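Local coordinates for protein platelet aggregation factor Sm-hPAF (Streptococcus mitis, PDB 4GWJ) that binds fucosylated glycans through this lectin domain of lectinolysin, a toxin that probably forms pores in cholesterol-containing host membranes, at residues Q20-H25 with N50-A55; H44-T49 with S137-E142; V70-R75 with A111-F116. The protein carries 2 engineered substitutions. All coordinates share one frame; numbering follows the deposited sequence.

Contact 1 (Q20-H25 with N50-A55). Engineered in segment 20-25: H25 (natural residue Tyr). With NAG (2-acetamido-2-deoxy-beta-D-glucopyranose), chain B.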
loop_
_atom_site.group_PDB
_atom_site.type_symbol
_atom_site.label_atom_id
_atom_site.label_comp_id
_atom_site.label_asym_id
_atom_site.label_seq_id
_atom_site.Cartn_x
_atom_site.Cartn_y
_atom_site.Cartn_z
ATOM N N GLN A 20 -7.894 4.152 5.288
ATOM C CA GLN A 20 -6.677 3.990 6.121
ATOM C C GLN A 20 -7.100 4.269 7.574
ATOM O O GLN A 20 -8.271 4.797 7.832
ATOM C CB GLN A 20 -5.570 4.928 5.562
ATOM C CG GLN A 20 -5.934 6.463 5.660
ATOM C CD GLN A 20 -5.064 7.338 4.856
ATOM O OE1 GLN A 20 -4.076 6.848 4.172
ATOM N NE2 GLN A 20 -5.233 8.616 4.952
ATOM N N SER A 21 -6.177 3.982 8.448
ATOM C CA SER A 21 -6.470 4.050 9.912
ATOM C C SER A 21 -6.789 5.438 10.402
ATOM O O SER A 21 -7.634 5.524 11.339
ATOM C CB SER A 21 -5.235 3.438 10.622
ATOM O OG SER A 21 -4.086 4.104 10.276
ATOM N N SER A 22 -6.278 6.476 9.838
ATOM C CA SER A 22 -6.590 7.859 10.194
ATOM C C SER A 22 -6.031 8.707 9.054
ATOM O O SER A 22 -5.182 8.202 8.236
ATOM C CB SER A 22 -5.970 8.295 11.532
ATOM O OG SER A 22 -4.490 8.123 11.512
ATOM N N THR A 23 -6.332 10.010 9.039
ATOM C CA THR A 23 -5.844 10.879 8.021
ATOM C C THR A 23 -5.242 12.082 8.610
ATOM O O THR A 23 -5.934 12.702 9.482
ATOM C CB THR A 23 -6.983 11.254 6.944
ATOM O OG1 THR A 23 -7.500 10.023 6.392
ATOM C CG2 THR A 23 -6.433 12.198 5.884
ATOM N N ALA A 24 -4.061 12.533 8.233
ATOM C CA ALA A 24 -3.411 13.723 8.737
ATOM C C ALA A 24 -2.834 14.521 7.567
ATOM O O ALA A 24 -2.618 13.935 6.449
ATOM C CB ALA A 24 -2.285 13.418 9.724
ATOM N N HIS A 25 -2.613 15.827 7.745
ATOM C CA HIS A 25 -2.010 16.654 6.746
ATOM C C HIS A 25 -2.695 16.548 5.391
ATOM O O HIS A 25 -2.053 16.764 4.332
ATOM C CB HIS A 25 -0.491 16.250 6.592
ATOM C CG HIS A 25 0.300 16.654 7.788
ATOM N ND1 HIS A 25 0.932 15.790 8.647
ATOM C CD2 HIS A 25 0.425 17.882 8.307
ATOM C CE1 HIS A 25 1.462 16.530 9.673
ATOM N NE2 HIS A 25 1.223 17.799 9.400
ATOM N N ASN A 50 -2.311 9.694 10.862
ATOM C CA ASN A 50 -1.760 10.298 12.036
ATOM C C ASN A 50 -0.488 9.506 12.463
ATOM O O ASN A 50 -0.245 8.367 12.027
ATOM C CB ASN A 50 -2.732 10.073 13.147
ATOM C CG ASN A 50 -3.989 10.968 12.957
ATOM O OD1 ASN A 50 -3.931 11.963 12.287
ATOM N ND2 ASN A 50 -5.036 10.624 13.675
ATOM N N PHE A 51 0.315 10.149 13.295
ATOM C CA PHE A 51 1.352 9.395 14.062
ATOM C C PHE A 51 0.564 8.543 15.043
ATOM O O PHE A 51 -0.235 9.066 15.923
ATOM C CB PHE A 51 2.251 10.339 14.824
ATOM C CG PHE A 51 3.255 11.079 14.046
ATOM C CD1 PHE A 51 4.671 10.733 14.205
ATOM C CD2 PHE A 51 2.920 12.100 13.158
ATOM C CE1 PHE A 51 5.566 11.455 13.434
ATOM C CE2 PHE A 51 3.849 12.729 12.348
ATOM C CZ PHE A 51 5.194 12.423 12.513
ATOM N N GLU A 52 0.607 7.232 14.914
ATOM C CA GLU A 52 -0.194 6.310 15.718
ATOM C C GLU A 52 0.458 4.920 15.697
ATOM O O GLU A 52 1.453 4.726 14.962
ATOM C CB GLU A 52 -1.622 6.200 15.249
ATOM C CG GLU A 52 -1.737 5.583 13.808
ATOM C CD GLU A 52 -3.197 5.604 13.315
ATOM O OE1 GLU A 52 -4.146 5.467 14.105
ATOM O OE2 GLU A 52 -3.406 5.846 12.138
ATOM N N ASP A 53 0.011 4.074 16.585
ATOM C CA ASP A 53 0.501 2.699 16.566
ATOM C C ASP A 53 -0.213 1.912 15.503
ATOM O O ASP A 53 -1.447 1.924 15.318
ATOM C CB ASP A 53 0.200 2.040 17.913
ATOM C CG ASP A 53 0.991 2.750 19.087
ATOM O OD1 ASP A 53 1.895 3.602 18.890
ATOM O OD2 ASP A 53 0.603 2.432 20.238
ATOM N N ASN A 54 0.620 1.135 14.807
ATOM C CA ASN A 54 0.041 0.155 13.879
ATOM C C ASN A 54 -0.943 0.821 12.823
ATOM O O ASN A 54 -2.008 0.305 12.547
ATOM C CB ASN A 54 -0.744 -0.975 14.616
ATOM C CG ASN A 54 0.150 -1.705 15.633
ATOM O OD1 ASN A 54 1.277 -2.055 15.361
ATOM N ND2 ASN A 54 -0.325 -1.793 16.843
ATOM N N ALA A 55 -0.387 1.861 12.219
ATOM C CA ALA A 55 -1.089 2.569 11.127
ATOM C C ALA A 55 -1.286 1.589 9.990
ATOM O O ALA A 55 -0.435 0.716 9.740
ATOM C CB ALA A 55 -0.252 3.735 10.709
HETATM C C1 NAG B . 2.576 21.428 8.657
HETATM C C2 NAG B . 3.851 20.604 8.389
HETATM C C3 NAG B . 4.314 20.705 6.939
HETATM C C4 NAG B . 3.280 21.017 5.857
HETATM C C5 NAG B . 2.140 21.922 6.331
HETATM C C6 NAG B . 1.121 22.295 5.291
HETATM C C7 NAG B . 5.190 19.400 10.150
HETATM C C8 NAG B . 6.486 19.298 10.931
HETATM N N2 NAG B . 4.896 20.581 9.410
HETATM O O1 NAG B . 1.976 21.170 9.865
HETATM O O3 NAG B . 5.372 19.852 6.470
HETATM O O4 NAG B . 3.905 21.588 4.759
HETATM O O5 NAG B . 1.680 21.436 7.560
HETATM O O6 NAG B . 0.507 21.120 4.818
HETATM O O7 NAG B . 4.394 18.456 10.032
HETATM O O HOH W 1 -6.694 5.048 14.064
#

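Contact 2 (H44-T49 with S137-E142). With CA (calcium ion), chain F; MG (magnesium ion), chain C; FUC (alpha-L-fucopyranose), chain D.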
loop_
_atom_site.group_PDB
_atom_site.type_symbol
_atom_site.label_atom_id
_atom_site.label_comp_id
_atom_site.label_asym_id
_atom_site.label_seq_id
_atom_site.Cartn_x
_atom_site.Cartn_y
_atom_site.Cartn_z
ATOM N N HIS A 44 0.883 16.413 -3.668
ATOM C CA HIS A 44 -0.475 15.980 -3.283
ATOM C C HIS A 44 -0.906 14.599 -3.645
ATOM O O HIS A 44 -2.070 14.249 -3.755
ATOM C CB HIS A 44 -1.565 16.955 -3.870
ATOM C CG HIS A 44 -1.277 18.390 -3.614
ATOM N ND1 HIS A 44 -1.122 18.882 -2.363
ATOM C CD2 HIS A 44 -1.169 19.435 -4.511
ATOM C CE1 HIS A 44 -0.890 20.263 -2.520
ATOM N NE2 HIS A 44 -0.920 20.565 -3.802
ATOM N N SER A 45 0.104 13.747 -4.030
ATOM C CA SER A 45 -0.263 12.372 -4.456
ATOM C C SER A 45 0.252 11.298 -3.456
ATOM O O SER A 45 0.367 10.116 -3.825
ATOM C CB SER A 45 0.220 12.083 -5.937
ATOM O OG SER A 45 -0.542 11.026 -6.459
ATOM N N VAL A 46 0.526 11.696 -2.205
ATOM C CA VAL A 46 1.047 10.771 -1.208
ATOM C C VAL A 46 0.091 10.788 -0.024
ATOM O O VAL A 46 -0.357 11.892 0.413
ATOM C CB VAL A 46 2.458 11.212 -0.749
ATOM C CG1 VAL A 46 3.046 10.314 0.403
ATOM C CG2 VAL A 46 3.467 11.300 -2.004
ATOM N N THR A 47 -0.157 9.598 0.504
ATOM C CA THR A 47 -1.123 9.511 1.668
ATOM C C THR A 47 -0.418 9.895 2.985
ATOM O O THR A 47 0.834 10.012 3.043
ATOM C CB THR A 47 -1.650 8.087 1.840
ATOM O OG1 THR A 47 -0.536 7.213 2.227
ATOM C CG2 THR A 47 -2.300 7.496 0.544
ATOM N N HIS A 48 -1.205 10.079 4.083
ATOM C CA HIS A 48 -0.598 10.271 5.413
ATOM C C HIS A 48 -1.580 10.027 6.488
ATOM O O HIS A 48 -2.720 10.579 6.423
ATOM C CB HIS A 48 -0.175 11.784 5.456
ATOM C CG HIS A 48 0.935 12.129 6.441
ATOM N ND1 HIS A 48 0.957 11.724 7.743
ATOM C CD2 HIS A 48 2.087 12.895 6.196
ATOM C CE1 HIS A 48 2.104 12.214 8.299
ATOM N NE2 HIS A 48 2.800 12.916 7.375
ATOM N N THR A 49 -1.244 9.125 7.382
ATOM C CA THR A 49 -2.138 8.862 8.530
ATOM C C THR A 49 -1.582 9.752 9.716
ATOM O O THR A 49 -0.565 10.441 9.645
ATOM C CB THR A 49 -2.083 7.397 9.026
ATOM O OG1 THR A 49 -0.755 7.088 9.524
ATOM C CG2 THR A 49 -2.352 6.369 7.863
ATOM N N SER A 137 2.699 6.687 5.113
ATOM C CA SER A 137 2.511 7.466 3.888
ATOM C C SER A 137 2.955 6.671 2.656
ATOM O O SER A 137 4.085 6.183 2.607
ATOM C CB SER A 137 3.277 8.787 3.968
ATOM O OG SER A 137 2.791 9.596 5.025
ATOM N N LEU A 138 2.075 6.536 1.662
ATOM C CA LEU A 138 2.430 5.763 0.425
ATOM C C LEU A 138 2.224 6.675 -0.734
ATOM O O LEU A 138 1.157 7.377 -0.862
ATOM C CB LEU A 138 1.513 4.556 0.346
ATOM C CG LEU A 138 1.701 3.578 1.456
ATOM C CD1 LEU A 138 0.512 2.689 1.565
ATOM C CD2 LEU A 138 2.881 2.658 1.025
ATOM N N ALA A 139 3.146 6.753 -1.694
ATOM C CA ALA A 139 2.881 7.533 -2.888
ATOM C C ALA A 139 1.937 6.843 -3.821
ATOM O O ALA A 139 1.182 7.432 -4.556
ATOM C CB ALA A 139 4.245 7.798 -3.652
ATOM N N GLU A 140 2.000 5.476 -3.859
ATOM C CA GLU A 140 1.062 4.759 -4.743
ATOM C C GLU A 140 1.192 3.269 -4.346
ATOM O O GLU A 140 2.287 2.850 -3.863
ATOM C CB GLU A 140 1.451 4.952 -6.262
ATOM C CG GLU A 140 0.404 4.494 -7.251
ATOM C CD GLU A 140 -0.809 5.445 -7.497
ATOM O OE1 GLU A 140 -0.758 6.460 -6.811
ATOM O OE2 GLU A 140 -1.635 5.071 -8.293
ATOM N N VAL A 141 0.073 2.577 -4.516
ATOM C CA VAL A 141 0.105 1.089 -4.434
ATOM C C VAL A 141 -0.571 0.604 -5.678
ATOM O O VAL A 141 -1.668 0.935 -6.053
ATOM C CB VAL A 141 -0.697 0.593 -3.198
ATOM C CG1 VAL A 141 -0.817 -0.926 -3.265
ATOM C CG2 VAL A 141 -0.115 1.121 -1.885
ATOM N N GLU A 142 0.183 -0.277 -6.413
ATOM C CA GLU A 142 -0.344 -0.830 -7.713
ATOM C C GLU A 142 -0.500 -2.326 -7.542
ATOM O O GLU A 142 0.279 -2.907 -6.735
ATOM C CB GLU A 142 0.679 -0.586 -8.889
ATOM C CG GLU A 142 0.838 0.927 -9.152
ATOM C CD GLU A 142 1.833 1.245 -10.212
ATOM O OE1 GLU A 142 2.744 0.405 -10.447
ATOM O OE2 GLU A 142 1.752 2.408 -10.698
HETATM CA CA CA F . -0.332 8.686 -5.839
HETATM MG MG MG C . -0.199 22.438 -4.929
HETATM C C1 FUC D . 7.339 16.733 6.794
HETATM C C2 FUC D . 7.482 15.852 8.050
HETATM C C3 FUC D . 6.222 15.766 8.893
HETATM C C4 FUC D . 5.023 15.570 7.976
HETATM C C5 FUC D . 4.908 16.617 6.883
HETATM C C6 FUC D . 3.757 16.629 5.898
HETATM O O2 FUC D . 8.737 16.100 8.664
HETATM O O3 FUC D . 6.283 14.923 9.954
HETATM O O4 FUC D . 5.094 14.211 7.533
HETATM O O5 FUC D . 6.136 16.496 6.033
HETATM O O HOH W 2 0.361 24.048 -5.780
HETATM O O HOH W 3 -1.828 23.383 -4.061
HETATM O O HOH W 4 0.582 23.109 -3.179
HETATM O O HOH W 5 1.612 21.446 -5.368
HETATM O O HOH W 6 -1.361 21.968 -6.423
#

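Contact 3 (V70-R75 with A111-F116). With FUC (alpha-L-fucopyranose), chain D.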
loop_
_atom_site.group_PDB
_atom_site.type_symbol
_atom_site.label_atom_id
_atom_site.label_comp_id
_atom_site.label_asym_id
_atom_site.label_seq_id
_atom_site.Cartn_x
_atom_site.Cartn_y
_atom_site.Cartn_z
ATOM N N VAL A 70 2.115 -6.931 -5.899
ATOM C CA VAL A 70 1.692 -5.600 -5.325
ATOM C C VAL A 70 2.976 -4.766 -5.334
ATOM O O VAL A 70 4.026 -5.221 -4.827
ATOM C CB VAL A 70 1.183 -5.779 -3.897
ATOM C CG1 VAL A 70 0.850 -4.378 -3.238
ATOM C CG2 VAL A 70 -0.107 -6.639 -3.881
ATOM N N LYS A 71 2.880 -3.525 -5.860
ATOM C CA LYS A 71 4.067 -2.647 -5.902
ATOM C C LYS A 71 3.844 -1.452 -5.030
ATOM O O LYS A 71 2.750 -0.814 -5.214
ATOM C CB LYS A 71 4.331 -2.265 -7.364
ATOM C CG LYS A 71 5.688 -1.629 -7.544
ATOM C CD LYS A 71 5.967 -1.607 -9.074
ATOM C CE LYS A 71 7.330 -0.889 -9.204
ATOM N NZ LYS A 71 7.575 -0.466 -10.636
ATOM N N LEU A 72 4.724 -1.229 -4.113
ATOM C CA LEU A 72 4.560 -0.061 -3.211
ATOM C C LEU A 72 5.550 1.000 -3.693
ATOM O O LEU A 72 6.755 0.733 -3.927
ATOM C CB LEU A 72 4.864 -0.361 -1.751
ATOM C CG LEU A 72 4.119 -1.517 -1.114
ATOM C CD1 LEU A 72 4.540 -1.542 0.370
ATOM C CD2 LEU A 72 2.642 -1.497 -1.243
ATOM N N TYR A 73 5.106 2.270 -3.657
ATOM C CA TYR A 73 5.974 3.390 -4.006
ATOM C C TYR A 73 6.028 4.258 -2.794
ATOM O O TYR A 73 4.964 4.722 -2.271
ATOM C CB TYR A 73 5.426 4.219 -5.190
ATOM C CG TYR A 73 5.354 3.468 -6.488
ATOM C CD1 TYR A 73 6.361 3.748 -7.473
ATOM C CD2 TYR A 73 4.434 2.471 -6.728
ATOM C CE1 TYR A 73 6.253 3.099 -8.679
ATOM C CE2 TYR A 73 4.388 1.752 -7.942
ATOM C CZ TYR A 73 5.349 2.093 -8.866
ATOM O OH TYR A 73 5.280 1.497 -10.111
ATOM N N ASN A 74 7.188 4.432 -2.226
ATOM C CA ASN A 74 7.384 5.165 -1.016
ATOM C C ASN A 74 7.314 6.695 -1.190
ATOM O O ASN A 74 7.491 7.205 -2.266
ATOM C CB ASN A 74 8.764 4.753 -0.345
ATOM C CG ASN A 74 8.834 5.023 1.140
ATOM O OD1 ASN A 74 7.871 5.460 1.818
ATOM N ND2 ASN A 74 9.997 4.768 1.731
ATOM N N ARG A 75 7.055 7.386 -0.049
ATOM C CA ARG A 75 7.300 8.832 -0.005
ATOM C C ARG A 75 8.782 9.124 -0.234
ATOM O O ARG A 75 9.610 8.376 0.278
ATOM C CB ARG A 75 6.786 9.403 1.324
ATOM C CG ARG A 75 6.986 10.920 1.370
ATOM C CD ARG A 75 6.401 11.446 2.713
ATOM N NE ARG A 75 6.678 12.927 2.779
ATOM C CZ ARG A 75 6.372 13.679 3.845
ATOM N NH1 ARG A 75 5.758 13.173 4.959
ATOM N NH2 ARG A 75 6.680 14.968 3.720
ATOM N N ALA A 111 13.172 3.339 -3.923
ATOM C CA ALA A 111 11.922 4.184 -3.989
ATOM C C ALA A 111 10.710 3.258 -4.092
ATOM O O ALA A 111 9.540 3.728 -3.869
ATOM C CB ALA A 111 11.929 4.965 -5.226
ATOM N N GLU A 112 10.889 1.987 -4.466
ATOM C CA GLU A 112 9.752 1.136 -4.598
ATOM C C GLU A 112 10.035 -0.253 -4.049
ATOM O O GLU A 112 11.223 -0.661 -3.905
ATOM C CB GLU A 112 9.298 1.040 -5.990
ATOM C CG GLU A 112 10.426 0.838 -6.956
ATOM C CD GLU A 112 10.104 1.564 -8.254
ATOM O OE1 GLU A 112 10.139 2.833 -8.319
ATOM O OE2 GLU A 112 9.788 0.835 -9.209
ATOM N N LEU A 113 8.973 -1.039 -3.840
ATOM C CA LEU A 113 9.116 -2.447 -3.392
ATOM C C LEU A 113 8.172 -3.246 -4.219
ATOM O O LEU A 113 6.936 -2.942 -4.312
ATOM C CB LEU A 113 8.776 -2.636 -1.922
ATOM C CG LEU A 113 8.657 -4.074 -1.411
ATOM C CD1 LEU A 113 10.061 -4.727 -1.462
ATOM C CD2 LEU A 113 8.106 -4.111 -0.004
ATOM N N GLU A 114 8.624 -4.350 -4.855
ATOM C CA GLU A 114 7.737 -5.256 -5.558
ATOM C C GLU A 114 7.528 -6.504 -4.715
ATOM O O GLU A 114 8.528 -7.173 -4.207
ATOM C CB GLU A 114 8.371 -5.748 -6.918
ATOM C CG GLU A 114 8.359 -4.580 -7.940
ATOM C CD GLU A 114 8.954 -4.919 -9.286
ATOM O OE1 GLU A 114 9.668 -5.937 -9.379
ATOM O OE2 GLU A 114 8.681 -4.123 -10.214
ATOM N N VAL A 115 6.251 -6.772 -4.413
ATOM C CA VAL A 115 5.905 -7.911 -3.570
ATOM C C VAL A 115 5.145 -8.889 -4.425
ATOM O O VAL A 115 4.166 -8.623 -5.164
ATOM C CB VAL A 115 4.953 -7.406 -2.439
ATOM C CG1 VAL A 115 4.649 -8.630 -1.554
ATOM C CG2 VAL A 115 5.619 -6.323 -1.613
ATOM N N PHE A 116 5.702 -10.141 -4.513
ATOM C CA PHE A 116 5.074 -11.121 -5.367
ATOM C C PHE A 116 4.256 -12.145 -4.561
ATOM O O PHE A 116 4.793 -12.579 -3.539
ATOM C CB PHE A 116 6.208 -11.892 -6.177
ATOM C CG PHE A 116 6.874 -10.971 -7.219
ATOM C CD1 PHE A 116 6.275 -10.819 -8.458
ATOM C CD2 PHE A 116 8.001 -10.250 -6.849
ATOM C CE1 PHE A 116 6.840 -9.937 -9.446
ATOM C CE2 PHE A 116 8.595 -9.410 -7.853
ATOM C CZ PHE A 116 7.984 -9.286 -9.093
HETATM C C1 FUC D . 7.339 16.733 6.794
HETATM C C2 FUC D . 7.482 15.852 8.050
HETATM C C3 FUC D . 6.222 15.766 8.893
HETATM C C4 FUC D . 5.023 15.570 7.976
HETATM C C5 FUC D . 4.908 16.617 6.883
HETATM C C6 FUC D . 3.757 16.629 5.898
HETATM O O2 FUC D . 8.737 16.100 8.664
HETATM O O3 FUC D . 6.283 14.923 9.954
HETATM O O4 FUC D . 5.094 14.211 7.533
HETATM O O5 FUC D . 6.136 16.496 6.033
HETATM O O HOH W 7 8.647 6.368 -4.533
#

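Contact 1 (Q20-H25 with N50-A55)
S21 and S22 both turn OG in between their own backbone N and carbonyl carbon (chi1 57° each), and in this pose the two hydroxyls converge on one carboxylate oxygen of E52, whose CG takes the same kind of position (chi1 64°) ahead of an extended chain. Two loop segments of the long connection between strands 17-20 and 56-61 are held together here, at the surface of the F5/8 type C lectin domain. S21 OG and S22 OG both donate to E52 OE2 at 2.6 Å, from opposite faces of the carboxylate plane. The oxygen is thus pinched between two donors, and the paired bonds would be expected to favour the charged form of the glutamate. S22 OG has a second role, accepting from N50 N at 2.8 Å, while S21 OG is also bonded to W56 N. Farther along, A24 CB rests against N50 OD1 at 3.4 Å. NE2 of H25, an engineered residue, and O1 of the N-acetylglucosamine are joined by a weak, long hydrogen bond. The remaining carboxylate oxygen is tied back through water: one molecule donates to E52 OE1 at 2.6 Å and to S21 O at 2.9 Å.

Contact 2 (H44-T49 with S137-E142)
S45, A139 and E140 meet on a calcium ion, the strongest polar link between the two segments. S45 grips it twice, with its backbone O and with OG at 2.4 Å. A139 adds its carbonyl O at 2.4 Å and E140 its OE1 at 2.5 Å, and R31, D34 and N36 complete the shell. The calcium explains why the carbonyls of S45 and A139 can sit so near each other. S45 OG lies opposite its own backbone N across the CA-CB bond (chi1 -159°), beside the carbonyl carbon, which lets one residue chelate the ion. This buried contact joins the calcium site of the lectin domain to its fucose pocket.

Next to the metal, T47 and L138 exchange two bonds: T47 N donates to L138 O at 2.9 Å, from above the carbonyl plane, and L138 N donates to T47 OG1 at 2.8 Å, so the threonine side chain stands in for a backbone acceptor. S137 OG lies over one face of the H48 imidazole, offset toward its rim, 3.4 Å from CG. The ring is held by H48 ND1 donating to T49 O and, at its other nitrogen, by a nearly straight bond (171°) between H48 NE2 and O4 of the bound fucose, 2.6 Å long and in the ring plane. A magnesium ion with five waters sits on H44 NE2.

V46 straddles the apolar part, CG2 on A139 CB and CG1 on S137 CB. A139 and E140 form a classic beta bulge opposite Y73 of strand 64-74, while W57 of strand 56-61 packs against T47 and L138.

Contact 3 (V70-R75 with A111-F116)
V70 and V115 open an antiparallel strand pair in the beta-sandwich of this F5/8 type C domain. V70 N donates to V115 O and V115 N returns to V70 O at 2.7 Å; L72 and L113 repeat the exchange. N74 N to A111 O, 3.0 Å, extends the pairing, and a water bridges N74 O and A111 O. K71-E114 and Y73-E112 are the non-hydrogen-bonded pairs.

Charged groups collect on the face carrying K71, Y73, E112 and E114. K71 puts CG anti to its own N (chi1 -167°) and runs extended from there, beside E114 and crossing E112 at a slant, and NZ meets E112 OE2 in a salt bridge of 2.9 Å whose hydrogen bond is weak. A longer ion pair joins K71 NZ to E114 OE2, 3.8 Å, and NZ also donates to Y73 OH, which bonds to E142. E112 CB lies over one face of the tyrosine ring, near its rim. Past the pair, R75 NH1 and NH2 donate to O4 and O5 of the bound fucose.

Apolar contacts occupy the other face: V70 CB meets V115 CB, and L72 CD1 meets L113 CD2, both at 4.4 Å. L72 and L113 also touch F87, L113 and V115 touch F104, and V70 and L72 pack on V141.

One lysine between two glutamates probably offsets their repulsion, while the face carrying V70, L72, L113 and V115 is apolar.

From the N terminus, the chain leaves strand 17-20 through 20-25 and runs on through 44-49 before 50-55 closes contact 1. Contact 2 has already begun at 44-49 by then, so the two cross, and they touch where A24 N meets H48 O. Contact 2 closes only at 137-142, and the whole of contact 3, from 70-75 to 111-116, falls within that span. Strand 64-74 lies between 112-117 and 138-145, joining contacts 2 and 3 in one sheet through A139 N to Y73 O. H48 of contact 2 and R75 of contact 3 converge on the same fucose, whereas contact 1 stays about 20 Å from contact 3, centre to centre.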